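Local coordinates for protein cytochrome c' (Rubrivivax gelatinosus, PDB 2J8W) that carries a covalently bound, high-spin heme c without a sixth ligand and probably takes part in electron transfer, its exact function being unknown, at residues Pro35-Ala38 and Lys39-Ala42. Sequence-based numbering, arbitrary orientation.
Sequences PFDA and KVAA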
ATOM      1  N   PRO A  35      19.427 -13.334   7.108  1.00 14.16           N
ATOM      2  CA  PRO A  35      19.984 -14.143   6.016  1.00 14.50           C
ATOM      3  C   PRO A  35      19.346 -13.793   4.685  1.00 12.77           C
ATOM      4  O   PRO A  35      18.160 -13.480   4.596  1.00 14.27           O
ATOM      5  CB  PRO A  35      19.709 -15.572   6.436  1.00 16.05           C
ATOM      6  CG  PRO A  35      19.486 -15.501   7.914  1.00 18.33           C
ATOM      7  CD  PRO A  35      18.897 -14.156   8.207  1.00 15.10           C
ATOM      8  N   PHE A  36      20.146 -13.854   3.637  1.00 12.78           N
ATOM      9  CA  PHE A  36      19.655 -13.583   2.311  1.00 12.64           C
ATOM     10  C   PHE A  36      18.780 -14.714   1.809  1.00 12.92           C
ATOM     11  O   PHE A  36      19.183 -15.861   1.844  1.00 14.43           O
ATOM     12  CB  PHE A  36      20.803 -13.314   1.358  1.00 13.15           C
ATOM     13  CG  PHE A  36      20.394 -13.004  -0.043  1.00 12.72           C
ATOM     14  CD1 PHE A  36      19.650 -11.872  -0.333  1.00 13.33           C
ATOM     15  CD2 PHE A  36      20.763 -13.819  -1.129  1.00 13.10           C
ATOM     16  CE1 PHE A  36      19.278 -11.562  -1.627  1.00 14.06           C
ATOM     17  CE2 PHE A  36      20.407 -13.488  -2.421  1.00 14.06           C
ATOM     18  CZ  PHE A  36      19.669 -12.377  -2.668  1.00 13.55           C
ATOM     19  N   ASP A  37      17.596 -14.389   1.318  1.00 13.16           N
ATOM     20  CA  ASP A  37      16.720 -15.332   0.650  1.00 13.37           C
ATOM     21  C   ASP A  37      16.265 -14.600  -0.600  1.00 13.16           C
ATOM     22  O   ASP A  37      15.530 -13.593  -0.518  1.00 13.65           O
ATOM     23  CB  ASP A  37      15.581 -15.698   1.578  1.00 14.95           C
ATOM     24  CG  ASP A  37      14.583 -16.646   0.973  1.00 17.83           C
ATOM     25  OD1 ASP A  37      14.193 -16.461  -0.166  1.00 17.62           O
ATOM     26  OD2 ASP A  37      14.106 -17.523   1.706  1.00 23.04           O
ATOM     27  N   ALA A  38      16.738 -15.048  -1.764  1.00 14.15           N
ATOM     28  CA  ALA A  38      16.476 -14.349  -3.005  1.00 14.52           C
ATOM     29  C   ALA A  38      14.993 -14.280  -3.349  1.00 14.01           C
ATOM     30  O   ALA A  38      14.520 -13.275  -3.894  1.00 14.38           O
ATOM     31  CB  ALA A  38      17.271 -14.986  -4.170  1.00 15.87           C
ATOM     32  N   LYS A  39      14.261 -15.335  -3.024  1.00 14.74           N
ATOM     33  CA  LYS A  39      12.818 -15.346  -3.292  1.00 15.87           C
ATOM     34  C   LYS A  39      12.098 -14.293  -2.458  1.00 14.77           C
ATOM     35  O   LYS A  39      11.273 -13.554  -2.997  1.00 15.04           O
ATOM     36  CB  LYS A  39      12.251 -16.756  -3.025  1.00 17.19           C
ATOM     37  CG  LYS A  39      10.746 -16.843  -3.185  1.00 20.85           C
ATOM     38  CD  LYS A  39      10.229 -18.260  -2.995  1.00 22.64           C
ATOM     39  CE  LYS A  39       8.721 -18.340  -3.171  1.00 27.36           C
ATOM     40  NZ  LYS A  39       7.955 -17.815  -2.005  1.00 32.76           N
ATOM     41  N   VAL A  40      12.383 -14.259  -1.167  1.00 14.23           N
ATOM     42  CA  VAL A  40      11.746 -13.296  -0.280  1.00 14.02           C
ATOM     43  C   VAL A  40      12.188 -11.868  -0.641  1.00 12.77           C
ATOM     44  O   VAL A  40      11.363 -10.939  -0.703  1.00 13.30           O
ATOM     45  CB  VAL A  40      12.011 -13.660   1.181  1.00 14.42           C
ATOM     46  CG1 VAL A  40      11.511 -12.546   2.131  1.00 16.27           C
ATOM     47  CG2 VAL A  40      11.354 -15.022   1.501  1.00 17.61           C
ATOM     48  N   ALA A  41      13.472 -11.682  -0.931  1.00 12.23           N
ATOM     49  CA  ALA A  41      13.936 -10.377  -1.387  1.00 12.41           C
ATOM     50  C   ALA A  41      13.194  -9.933  -2.632  1.00 12.68           C
ATOM     51  O   ALA A  41      12.727  -8.780  -2.726  1.00 13.23           O
ATOM     52  CB  ALA A  41      15.434 -10.365  -1.624  1.00 13.22           C
ATOM     53  N   ALA A  42      13.036 -10.841  -3.586  1.00 13.31           N
ATOM     54  CA  ALA A  42      12.350 -10.521  -4.816  1.00 13.93           C
ATOM     55  C   ALA A  42      10.889 -10.130  -4.543  1.00 13.60           C
ATOM     56  O   ALA A  42      10.348  -9.207  -5.164  1.00 14.71           O
ATOM     57  CB  ALA A  42      12.424 -11.720  -5.819  1.00 15.28           C
TER
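Asp-37 caps the first turn of the helix that begins at Ala-38, its carboxylate reaching forward to the amide of Val-40. The capping bond from Val-40 N to Asp-37 OD1 is 3.0 Å long and nearly straight (170° at the hydrogen), although the N-H meets the oxygen from well above the carboxylate plane. A chi1 of 178°, which sets CG beside the carbonyl carbon, carries OD1 of Asp-37 over the start of the helix, where Lys-39 N also lies close, at 3.1 Å. The methyl CG2 of Val-40 rests against the same carboxylate, 3.7 Å from CG of Asp-37, the two side chains crossing at about a right angle. The positive end of the helix dipole would be expected to stabilise a negative charge here.

Backbone bonds continue the turn. Ala-41 N donates to Asp-37 O at 2.8 Å, and Ala-42 N to Ala-38 O at 2.9 Å, the latter less straight (154°).

Before the cap, the Phe-36 ring sets one face over Ala-38 N, and its CE1 makes an apolar contact of 4.0 Å with Ala-41 CB; Phe-105 packs edge-to-face with the same ring. Met-29 of helix 5-30 touches Phe-36, Asp-37, Val-40 and Ala-41.

Lys-39 NZ forms a salt bridge with Glu-43. The arrangement is a classical aspartate N-cap, opening the second long helix of the cytochrome c' four-helix bundle, away from the heme.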